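Local coordinates for IWS1 (Encephalitozoon cuniculi, PDB 2XPP), which probably acts as a nuclear transcription factor that regulates RNA polymerase II transcription, perhaps at steps during and after recruitment of TBP, at residues Leu13-Asp24 with Lys37-Leu48; Ile62-Leu70 with Ile83-Leu91. All coordinates share one frame; numbering follows the deposited sequence.

Contact 1: residues Leu13-Asp24 with Lys37-Leu48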
loop_
_atom_site.group_PDB
_atom_site.type_symbol
_atom_site.label_atom_id
_atom_site.label_comp_id
_atom_site.label_asym_id
_atom_site.label_seq_id
_atom_site.Cartn_x
_atom_site.Cartn_y
_atom_site.Cartn_z
ATOM N N LEU A 13 4.274 3.735 -15.175
ATOM C CA LEU A 13 4.402 2.767 -14.085
ATOM C C LEU A 13 3.076 2.574 -13.357
ATOM O O LEU A 13 2.689 1.440 -13.100
ATOM C CB LEU A 13 5.517 3.175 -13.125
ATOM C CG LEU A 13 5.892 2.092 -12.106
ATOM C CD1 LEU A 13 6.336 0.829 -12.810
ATOM C CD2 LEU A 13 6.999 2.601 -11.161
ATOM N N LYS A 14 2.358 3.682 -13.100
ATOM C CA LYS A 14 1.042 3.649 -12.463
ATOM C C LYS A 14 0.096 2.765 -13.293
ATOM O O LYS A 14 -0.541 1.856 -12.748
ATOM C CB LYS A 14 0.493 5.069 -12.346
ATOM C CG LYS A 14 -0.852 5.145 -11.544
ATOM C CD LYS A 14 -1.416 6.568 -11.520
ATOM C CE LYS A 14 -2.784 6.602 -10.807
ATOM N NZ LYS A 14 -2.537 6.655 -9.326
ATOM N N LYS A 15 0.047 2.988 -14.606
ATOM C CA LYS A 15 -0.840 2.207 -15.477
ATOM C C LYS A 15 -0.432 0.728 -15.496
ATOM O O LYS A 15 -1.306 -0.172 -15.506
ATOM C CB LYS A 15 -0.835 2.800 -16.893
ATOM C CG LYS A 15 -1.662 1.988 -17.912
ATOM C CD LYS A 15 -1.588 2.582 -19.321
ATOM C CE LYS A 15 -2.759 2.135 -20.203
ATOM N NZ LYS A 15 -3.217 0.755 -19.875
ATOM N N ARG A 16 0.870 0.474 -15.469
ATOM C CA ARG A 16 1.339 -0.904 -15.446
ATOM C C ARG A 16 0.854 -1.636 -14.186
ATOM O O ARG A 16 0.363 -2.787 -14.261
ATOM C CB ARG A 16 2.849 -0.953 -15.516
ATOM C CG ARG A 16 3.392 -2.353 -15.670
ATOM C CD ARG A 16 4.907 -2.301 -15.863
ATOM N NE ARG A 16 5.444 -3.650 -15.749
ATOM C CZ ARG A 16 6.729 -3.939 -15.600
ATOM N NH1 ARG A 16 7.648 -2.956 -15.563
ATOM N NH2 ARG A 16 7.089 -5.216 -15.503
ATOM N N MET A 17 0.951 -0.952 -13.038
ATOM C CA MET A 17 0.539 -1.539 -11.763
ATOM C C MET A 17 -0.956 -1.753 -11.751
ATOM O O MET A 17 -1.409 -2.811 -11.285
ATOM C CB MET A 17 0.927 -0.649 -10.597
ATOM C CG MET A 17 2.397 -0.775 -10.301
ATOM S SD MET A 17 2.850 0.105 -8.761
ATOM C CE MET A 17 2.436 -1.184 -7.563
ATOM N N GLN A 18 -1.709 -0.796 -12.319
ATOM C CA GLN A 18 -3.162 -0.925 -12.424
ATOM C C GLN A 18 -3.554 -2.129 -13.272
ATOM O O GLN A 18 -4.472 -2.869 -12.918
ATOM C CB GLN A 18 -3.784 0.323 -13.081
ATOM C CG GLN A 18 -3.841 1.536 -12.156
ATOM C CD GLN A 18 -4.337 2.781 -12.878
ATOM O OE1 GLN A 18 -4.518 2.764 -14.110
ATOM N NE2 GLN A 18 -4.548 3.866 -12.134
ATOM N N ASP A 19 -2.895 -2.275 -14.410
ATOM C CA ASP A 19 -3.258 -3.335 -15.343
ATOM C C ASP A 19 -2.993 -4.710 -14.710
ATOM O O ASP A 19 -3.819 -5.648 -14.852
ATOM C CB ASP A 19 -2.517 -3.162 -16.676
ATOM C CG ASP A 19 -3.045 -1.965 -17.483
ATOM O OD1 ASP A 19 -4.128 -1.440 -17.137
ATOM O OD2 ASP A 19 -2.357 -1.561 -18.447
ATOM N N ILE A 20 -1.863 -4.822 -14.017
ATOM C CA ILE A 20 -1.511 -6.111 -13.385
ATOM C C ILE A 20 -2.528 -6.448 -12.294
ATOM O O ILE A 20 -2.981 -7.609 -12.163
ATOM C CB ILE A 20 -0.090 -6.066 -12.817
ATOM C CG1 ILE A 20 0.928 -6.032 -13.961
ATOM C CG2 ILE A 20 0.142 -7.266 -11.836
ATOM C CD1 ILE A 20 2.340 -5.553 -13.501
ATOM N N LEU A 21 -2.892 -5.451 -11.496
ATOM C CA LEU A 21 -3.844 -5.679 -10.410
ATOM C C LEU A 21 -5.176 -6.127 -11.001
ATOM O O LEU A 21 -5.742 -7.115 -10.507
ATOM C CB LEU A 21 -3.990 -4.416 -9.526
ATOM C CG LEU A 21 -5.027 -4.483 -8.405
ATOM C CD1 LEU A 21 -4.646 -5.561 -7.399
ATOM C CD2 LEU A 21 -5.024 -3.151 -7.758
ATOM N N LYS A 22 -5.697 -5.399 -12.012
ATOM C CA LYS A 22 -7.010 -5.731 -12.597
ATOM C C LYS A 22 -7.035 -7.145 -13.149
ATOM O O LYS A 22 -8.043 -7.859 -12.968
ATOM C CB LYS A 22 -7.376 -4.716 -13.710
ATOM C CG LYS A 22 -7.697 -3.352 -13.055
ATOM C CD LYS A 22 -7.985 -2.234 -14.085
ATOM C CE LYS A 22 -8.190 -0.881 -13.376
ATOM N NZ LYS A 22 -8.827 0.129 -14.327
ATOM N N LYS A 23 -5.934 -7.530 -13.811
ATOM C CA LYS A 23 -5.837 -8.874 -14.463
ATOM C C LYS A 23 -5.786 -9.971 -13.407
ATOM O O LYS A 23 -6.432 -11.024 -13.595
ATOM C CB LYS A 23 -4.621 -8.962 -15.362
ATOM C CG LYS A 23 -4.627 -10.131 -16.417
ATOM C CD LYS A 23 -3.717 -9.730 -17.609
ATOM C CE LYS A 23 -4.160 -8.332 -18.192
ATOM N NZ LYS A 23 -3.088 -7.320 -18.638
ATOM N N ASP A 24 -5.078 -9.714 -12.302
ATOM C CA ASP A 24 -4.928 -10.747 -11.261
ATOM C C ASP A 24 -6.270 -10.871 -10.578
ATOM O O ASP A 24 -6.748 -11.986 -10.325
ATOM C CB ASP A 24 -3.842 -10.361 -10.235
ATOM C CG ASP A 24 -2.478 -10.934 -10.563
ATOM O OD1 ASP A 24 -2.285 -11.558 -11.642
ATOM O OD2 ASP A 24 -1.594 -10.759 -9.673
ATOM N N LYS A 37 1.195 -10.132 -10.198
ATOM C CA LYS A 37 1.893 -9.392 -9.145
ATOM C C LYS A 37 3.191 -10.059 -8.802
ATOM O O LYS A 37 4.256 -9.413 -8.709
ATOM C CB LYS A 37 1.039 -9.256 -7.867
ATOM C CG LYS A 37 -0.151 -8.317 -8.055
ATOM C CD LYS A 37 -0.972 -8.154 -6.749
ATOM C CE LYS A 37 -1.457 -9.491 -6.201
ATOM N NZ LYS A 37 -2.349 -10.170 -7.170
ATOM N N ILE A 38 3.120 -11.359 -8.600
ATOM C CA ILE A 38 4.354 -12.049 -8.192
ATOM C C ILE A 38 5.431 -12.029 -9.274
ATOM O O ILE A 38 6.621 -11.955 -8.946
ATOM C CB ILE A 38 4.020 -13.465 -7.631
ATOM C CG1 ILE A 38 5.236 -14.070 -6.923
ATOM C CG2 ILE A 38 3.546 -14.396 -8.692
ATOM C CD1 ILE A 38 5.529 -13.414 -5.587
ATOM N N GLU A 39 5.032 -12.096 -10.548
ATOM C CA GLU A 39 5.993 -12.150 -11.655
ATOM C C GLU A 39 6.650 -10.775 -11.899
ATOM O O GLU A 39 7.705 -10.680 -12.550
ATOM C CB GLU A 39 5.345 -12.692 -12.938
ATOM C CG GLU A 39 5.007 -14.194 -12.823
ATOM C CD GLU A 39 4.079 -14.730 -13.931
ATOM O OE1 GLU A 39 3.578 -13.923 -14.741
ATOM O OE2 GLU A 39 3.855 -15.979 -13.987
ATOM N N ASN A 40 6.029 -9.720 -11.374
ATOM C CA ASN A 40 6.473 -8.358 -11.688
ATOM C C ASN A 40 6.940 -7.565 -10.477
ATOM O O ASN A 40 7.494 -6.470 -10.637
ATOM C CB ASN A 40 5.346 -7.597 -12.392
ATOM C CG ASN A 40 5.132 -8.071 -13.802
ATOM O OD1 ASN A 40 5.871 -7.682 -14.714
ATOM N ND2 ASN A 40 4.163 -8.951 -14.004
ATOM N N VAL A 41 6.671 -8.067 -9.278
ATOM C CA VAL A 41 6.915 -7.277 -8.071
ATOM C C VAL A 41 8.388 -6.855 -7.918
ATOM O O VAL A 41 8.642 -5.723 -7.456
ATOM C CB VAL A 41 6.389 -7.931 -6.747
ATOM C CG1 VAL A 41 7.119 -9.229 -6.380
ATOM C CG2 VAL A 41 6.434 -6.929 -5.604
ATOM N N GLU A 42 9.324 -7.737 -8.252
ATOM C CA GLU A 42 10.758 -7.402 -8.045
ATOM C C GLU A 42 11.164 -6.244 -8.949
ATOM O O GLU A 42 11.744 -5.248 -8.478
ATOM C CB GLU A 42 11.649 -8.620 -8.238
ATOM C CG GLU A 42 11.597 -9.560 -7.028
ATOM C CD GLU A 42 12.568 -10.783 -7.115
ATOM O OE1 GLU A 42 13.144 -11.076 -8.208
ATOM O OE2 GLU A 42 12.754 -11.465 -6.069
ATOM N N GLU A 43 10.769 -6.327 -10.203
ATOM C CA GLU A 43 11.061 -5.255 -11.159
ATOM C C GLU A 43 10.388 -3.945 -10.812
ATOM O O GLU A 43 11.045 -2.890 -10.781
ATOM C CB GLU A 43 10.625 -5.635 -12.566
ATOM C CG GLU A 43 11.051 -4.601 -13.594
ATOM C CD GLU A 43 10.418 -4.803 -14.964
ATOM O OE1 GLU A 43 9.991 -5.942 -15.292
ATOM O OE2 GLU A 43 10.376 -3.806 -15.715
ATOM N N ILE A 44 9.077 -4.006 -10.574
ATOM C CA ILE A 44 8.320 -2.799 -10.264
ATOM C C ILE A 44 8.801 -2.169 -8.949
ATOM O O ILE A 44 8.910 -0.941 -8.847
ATOM C CB ILE A 44 6.804 -3.071 -10.294
ATOM C CG1 ILE A 44 6.371 -3.289 -11.758
ATOM C CG2 ILE A 44 5.996 -1.900 -9.615
ATOM C CD1 ILE A 44 4.947 -3.705 -11.935
ATOM N N SER A 45 9.058 -2.997 -7.940
ATOM C CA SER A 45 9.516 -2.471 -6.653
ATOM C C SER A 45 10.877 -1.746 -6.768
ATOM O O SER A 45 11.106 -0.718 -6.121
ATOM C CB SER A 45 9.517 -3.561 -5.580
ATOM O OG SER A 45 10.534 -4.544 -5.821
ATOM N N ASP A 46 11.761 -2.275 -7.588
ATOM C CA ASP A 46 13.028 -1.605 -7.873
ATOM C C ASP A 46 12.802 -0.211 -8.453
ATOM O O ASP A 46 13.462 0.740 -8.035
ATOM C CB ASP A 46 13.898 -2.441 -8.804
ATOM C CG ASP A 46 14.589 -3.593 -8.075
ATOM O OD1 ASP A 46 14.336 -3.802 -6.858
ATOM O OD2 ASP A 46 15.377 -4.299 -8.722
ATOM N N ILE A 47 11.870 -0.075 -9.396
ATOM C CA ILE A 47 11.536 1.241 -9.940
ATOM C C ILE A 47 10.888 2.163 -8.899
ATOM O O ILE A 47 11.220 3.353 -8.832
ATOM C CB ILE A 47 10.632 1.137 -11.182
ATOM C CG1 ILE A 47 11.325 0.289 -12.250
ATOM C CG2 ILE A 47 10.215 2.527 -11.678
ATOM C CD1 ILE A 47 10.401 -0.168 -13.364
ATOM N N LEU A 48 9.980 1.622 -8.102
ATOM C CA LEU A 48 9.307 2.396 -7.070
ATOM C C LEU A 48 10.282 2.945 -6.049
ATOM O O LEU A 48 9.942 3.899 -5.325
ATOM C CB LEU A 48 8.267 1.546 -6.361
ATOM C CG LEU A 48 7.035 1.145 -7.164
ATOM C CD1 LEU A 48 6.253 0.184 -6.295
ATOM C CD2 LEU A 48 6.179 2.385 -7.521
HETATM O O HOH W 1 0.667 -12.738 -8.085
#
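Leu13 pushes its CD2 methyl between Ile47 and Leu48 of the facing helix, and the fit against Ile47 is tight, with Leu13 CD2 3.3 Å from Ile47 CG2. One turn on, the extended chain of Arg16 leaves its helix with CG anti to the backbone N (chi1 -173°) and delivers the guanidinium end-on to Glu43. NH1 bonds to OE2 and NH2 to OE1, the latter nearly straight at 3.0 Å between Arg16 NH2 and Glu43 OE1. Glu43 CD sits at the guanidinium edge, in its plane, but the carboxylate is turned 62° against it, so the nitrogens meet its oxygens from above the carboxylate plane. Arg16 NH2 also donates to Asn40 OD1 at 2.9 Å, with the amide almost perpendicular to the guanidinium; Asn40 ND2 is held in turn by the carbonyl of Gly36. Ile44 CG1 lies over the centre of one guanidinium face, and Ile44 is a knob in the hole formed by Leu13, Arg16, Met17 and Ile20. Its CG2 branch meets Met17 SD at 3.8 Å, while its CD1 runs tip to tip against Ile20 CD1. Ile20 CG2 reaches the start of Lys37-Leu48, beside Lys37 N. There Asp24 OD2 takes two bonds from one residue, Lys37 N on its syn side at 2.9 Å and Lys37 NZ on its anti side at 2.7 Å; bends at chi3 and chi4 curl the lysine back to make this possible. Asp24 OD1 accepts from Gly36 N, so the carboxylate ties down the first turn of helix 36-48. The helices form an antiparallel hairpin (162°), with Arg16, Asn40 and Glu43 along one margin, the Asp24-Lys37 bridge at the end and apolar side chains between; helix 62-70 meets it through Met17, Ile20, Lys37 and Leu48, helix 81-92 through Lys37, Ile38, Val41 and Glu42.

Contact 2: residues Ile62-Leu70 with Ile83-Leu91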
loop_
_atom_site.group_PDB
_atom_site.type_symbol
_atom_site.label_atom_id
_atom_site.label_comp_id
_atom_site.label_asym_id
_atom_site.label_seq_id
_atom_site.Cartn_x
_atom_site.Cartn_y
_atom_site.Cartn_z
ATOM N N ILE A 62 0.594 7.146 -6.710
ATOM C CA ILE A 62 1.051 5.756 -6.792
ATOM C C ILE A 62 0.670 4.991 -5.506
ATOM O O ILE A 62 0.654 3.737 -5.505
ATOM C CB ILE A 62 2.587 5.633 -7.064
ATOM C CG1 ILE A 62 2.971 4.243 -7.615
ATOM C CG2 ILE A 62 3.374 5.894 -5.776
ATOM C CD1 ILE A 62 2.354 3.931 -8.962
ATOM N N LEU A 63 0.431 5.698 -4.402
ATOM C CA LEU A 63 0.023 5.004 -3.196
ATOM C C LEU A 63 -1.277 4.250 -3.382
ATOM O O LEU A 63 -1.496 3.237 -2.680
ATOM C CB LEU A 63 -0.041 5.913 -1.929
ATOM C CG LEU A 63 1.323 6.462 -1.552
ATOM C CD1 LEU A 63 1.170 7.484 -0.406
ATOM C CD2 LEU A 63 2.350 5.378 -1.150
ATOM N N ASP A 64 -2.140 4.721 -4.291
ATOM C CA ASP A 64 -3.397 4.005 -4.616
ATOM C C ASP A 64 -3.097 2.615 -5.169
ATOM O O ASP A 64 -3.773 1.633 -4.779
ATOM C CB ASP A 64 -4.219 4.768 -5.678
ATOM C CG ASP A 64 -4.755 6.110 -5.194
ATOM O OD1 ASP A 64 -4.537 6.530 -4.035
ATOM O OD2 ASP A 64 -5.412 6.769 -6.023
ATOM N N GLU A 65 -2.115 2.506 -6.075
ATOM C CA GLU A 65 -1.780 1.206 -6.712
ATOM C C GLU A 65 -1.044 0.318 -5.714
ATOM O O GLU A 65 -1.284 -0.897 -5.660
ATOM C CB GLU A 65 -0.901 1.386 -7.965
ATOM C CG GLU A 65 -1.768 1.825 -9.168
ATOM C CD GLU A 65 -2.396 3.193 -8.974
ATOM O OE1 GLU A 65 -1.721 4.146 -8.489
ATOM O OE2 GLU A 65 -3.586 3.340 -9.308
ATOM N N ILE A 66 -0.161 0.923 -4.907
ATOM C CA ILE A 66 0.538 0.133 -3.877
ATOM C C ILE A 66 -0.494 -0.476 -2.899
ATOM O O ILE A 66 -0.448 -1.692 -2.603
ATOM C CB ILE A 66 1.613 0.925 -3.157
ATOM C CG1 ILE A 66 2.757 1.210 -4.155
ATOM C CG2 ILE A 66 2.173 0.087 -1.973
ATOM C CD1 ILE A 66 3.775 2.291 -3.578
ATOM N N LYS A 67 -1.420 0.362 -2.428
ATOM C CA LYS A 67 -2.550 -0.088 -1.594
ATOM C C LYS A 67 -3.306 -1.248 -2.261
ATOM O O LYS A 67 -3.557 -2.268 -1.629
ATOM C CB LYS A 67 -3.521 1.052 -1.385
ATOM C CG LYS A 67 -4.795 0.674 -0.579
ATOM C CD LYS A 67 -5.706 1.891 -0.480
ATOM C CE LYS A 67 -6.861 1.608 0.421
ATOM N NZ LYS A 67 -7.853 2.740 0.225
ATOM N N GLY A 68 -3.692 -1.057 -3.519
ATOM C CA GLY A 68 -4.397 -2.127 -4.277
ATOM C C GLY A 68 -3.659 -3.445 -4.297
ATOM O O GLY A 68 -4.273 -4.531 -4.137
ATOM N N TRP A 69 -2.375 -3.389 -4.581
ATOM C CA TRP A 69 -1.542 -4.611 -4.590
ATOM C C TRP A 69 -1.459 -5.295 -3.213
ATOM O O TRP A 69 -1.257 -6.534 -3.135
ATOM C CB TRP A 69 -0.137 -4.296 -5.087
ATOM C CG TRP A 69 0.035 -4.198 -6.606
ATOM C CD1 TRP A 69 -0.739 -3.524 -7.516
ATOM C CD2 TRP A 69 1.117 -4.774 -7.349
ATOM N NE1 TRP A 69 -0.212 -3.680 -8.790
ATOM C CE2 TRP A 69 0.929 -4.432 -8.704
ATOM C CE3 TRP A 69 2.213 -5.583 -6.992
ATOM C CZ2 TRP A 69 1.824 -4.851 -9.718
ATOM C CZ3 TRP A 69 3.086 -6.004 -7.983
ATOM C CH2 TRP A 69 2.872 -5.638 -9.334
ATOM N N LEU A 70 -1.585 -4.525 -2.137
ATOM C CA LEU A 70 -1.533 -5.103 -0.755
ATOM C C LEU A 70 -2.898 -5.600 -0.269
ATOM O O LEU A 70 -3.004 -6.345 0.720
ATOM C CB LEU A 70 -1.058 -4.006 0.197
ATOM C CG LEU A 70 0.449 -3.639 0.049
ATOM C CD1 LEU A 70 0.724 -2.395 0.920
ATOM C CD2 LEU A 70 1.364 -4.813 0.509
ATOM N N ILE A 83 5.123 -10.355 -2.103
ATOM C CA ILE A 83 4.534 -9.068 -2.413
ATOM C C ILE A 83 4.321 -8.180 -1.184
ATOM O O ILE A 83 4.685 -6.977 -1.183
ATOM C CB ILE A 83 3.186 -9.233 -3.159
ATOM C CG1 ILE A 83 3.414 -10.107 -4.407
ATOM C CG2 ILE A 83 2.546 -7.840 -3.406
ATOM C CD1 ILE A 83 2.135 -10.835 -4.832
ATOM N N ARG A 84 3.780 -8.787 -0.135
ATOM C CA ARG A 84 3.527 -8.095 1.134
ATOM C C ARG A 84 4.839 -7.514 1.661
ATOM O O ARG A 84 4.904 -6.322 2.023
ATOM C CB ARG A 84 2.900 -9.048 2.144
ATOM C CG ARG A 84 1.570 -9.585 1.578
ATOM C CD ARG A 84 0.617 -10.134 2.616
ATOM N NE ARG A 84 1.142 -11.038 3.648
ATOM C CZ ARG A 84 1.050 -12.378 3.600
ATOM N NH1 ARG A 84 0.560 -12.969 2.521
ATOM N NH2 ARG A 84 1.478 -13.137 4.608
ATOM N N LYS A 85 5.866 -8.341 1.707
ATOM C CA LYS A 85 7.164 -7.889 2.259
ATOM C C LYS A 85 7.770 -6.793 1.405
ATOM O O LYS A 85 8.204 -5.741 1.933
ATOM C CB LYS A 85 8.131 -9.054 2.347
ATOM C CG LYS A 85 7.751 -9.926 3.484
ATOM C CD LYS A 85 8.751 -11.043 3.576
ATOM C CE LYS A 85 8.468 -11.789 4.836
ATOM N NZ LYS A 85 9.474 -12.871 4.998
ATOM N N ARG A 86 7.803 -7.010 0.101
ATOM C CA ARG A 86 8.532 -6.086 -0.753
ATOM C C ARG A 86 7.865 -4.698 -0.833
ATOM O O ARG A 86 8.563 -3.699 -0.783
ATOM C CB ARG A 86 8.650 -6.651 -2.128
ATOM C CG ARG A 86 9.476 -5.769 -3.005
ATOM C CD ARG A 86 10.978 -5.840 -2.612
ATOM N NE ARG A 86 11.719 -5.014 -3.549
ATOM C CZ ARG A 86 12.767 -4.257 -3.270
ATOM N NH1 ARG A 86 13.258 -4.206 -2.034
ATOM N NH2 ARG A 86 13.319 -3.547 -4.242
ATOM N N LEU A 87 6.543 -4.673 -0.909
ATOM C CA LEU A 87 5.804 -3.395 -0.929
ATOM C C LEU A 87 5.892 -2.666 0.394
ATOM O O LEU A 87 5.927 -1.445 0.393
ATOM C CB LEU A 87 4.360 -3.507 -1.427
ATOM C CG LEU A 87 4.327 -3.862 -2.934
ATOM C CD1 LEU A 87 2.856 -3.939 -3.321
ATOM C CD2 LEU A 87 5.076 -2.839 -3.796
ATOM N N LEU A 88 5.920 -3.368 1.522
ATOM C CA LEU A 88 6.086 -2.657 2.796
ATOM C C LEU A 88 7.496 -2.057 2.818
ATOM O O LEU A 88 7.689 -0.967 3.324
ATOM C CB LEU A 88 5.932 -3.581 4.014
ATOM C CG LEU A 88 4.477 -3.998 4.299
ATOM C CD1 LEU A 88 4.498 -4.838 5.547
ATOM C CD2 LEU A 88 3.487 -2.830 4.467
ATOM N N ASP A 89 8.482 -2.788 2.282
ATOM C CA ASP A 89 9.866 -2.257 2.185
ATOM C C ASP A 89 9.902 -0.973 1.338
ATOM O O ASP A 89 10.599 0.009 1.722
ATOM C CB ASP A 89 10.781 -3.328 1.567
ATOM C CG ASP A 89 12.226 -2.874 1.396
ATOM O OD1 ASP A 89 12.803 -2.249 2.328
ATOM O OD2 ASP A 89 12.796 -3.202 0.319
ATOM N N VAL A 90 9.251 -1.004 0.177
ATOM C CA VAL A 90 9.091 0.192 -0.679
ATOM C C VAL A 90 8.513 1.409 0.101
ATOM O O VAL A 90 9.113 2.494 0.101
ATOM C CB VAL A 90 8.238 -0.095 -1.931
ATOM C CG1 VAL A 90 7.805 1.214 -2.660
ATOM C CG2 VAL A 90 9.035 -0.980 -2.910
ATOM N N LEU A 91 7.366 1.193 0.742
ATOM C CA LEU A 91 6.676 2.258 1.496
ATOM C C LEU A 91 7.586 2.890 2.560
ATOM O O LEU A 91 7.541 4.103 2.765
ATOM C CB LEU A 91 5.420 1.670 2.139
ATOM C CG LEU A 91 4.302 1.368 1.147
ATOM C CD1 LEU A 91 3.268 0.591 1.834
ATOM C CD2 LEU A 91 3.678 2.647 0.548
#
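Leu87 lies at the middle of this wholly apolar contact, its CD1 methyl 3.5 Å from Trp69 CB and its CB 3.8 Å from Leu70 CD2. With CG anti to the carbonyl carbon (chi1 -72°), Leu70 lays CD2 over the backbone of Arg84 and sends CD1 tip to tip against Leu91 CD1. Leu91 in turn slides past Ile66, whose CG2 is 3.9 Å from Leu91 CD2, and that same CD2 methyl presses closely on Leu63 CD2 at 3.5 Å. Ile66 CD1 touches Val90 CG1 more loosely. At the other end Ile83 CG2 stands at the edge of the Trp69 ring. The indole is fixed from outside the pair: its NE1 donates to the carbonyl of Met17, and Ile20 and Leu21 pack on it. Arg84 is likewise anchored elsewhere, by Glu119 and the carbonyl of Pro79, while Leu70 O bonds to the hydroxyl of Tyr113. The antiparallel pair (155°) forms the centre of the TFIIS N-terminal-like helical bundle, with helices 5-30 and 36-48 packed against it and helix 106-115 meeting Lys67, Leu70 and Arg84.

From the N terminus, helix 5-30 turns back through a short connection into helix 36-48, and contact 1 closes that first hairpin. The chain then passes through helix 54-59 to helix 62-70, whose return along helix 81-92 is closed by contact 2. The two loops follow one another in series, neither enclosing nor crossing the other, with centres about 10 Å apart. They are nonetheless joined directly: Lys14 forms a salt bridge with Glu65, Asp46 with Arg86, and the CB of Lys37 packs on the CD1 of Ile83. Together the contacts bind four helices into one body, contact 2 near the chain's centre and contact 1 farther out.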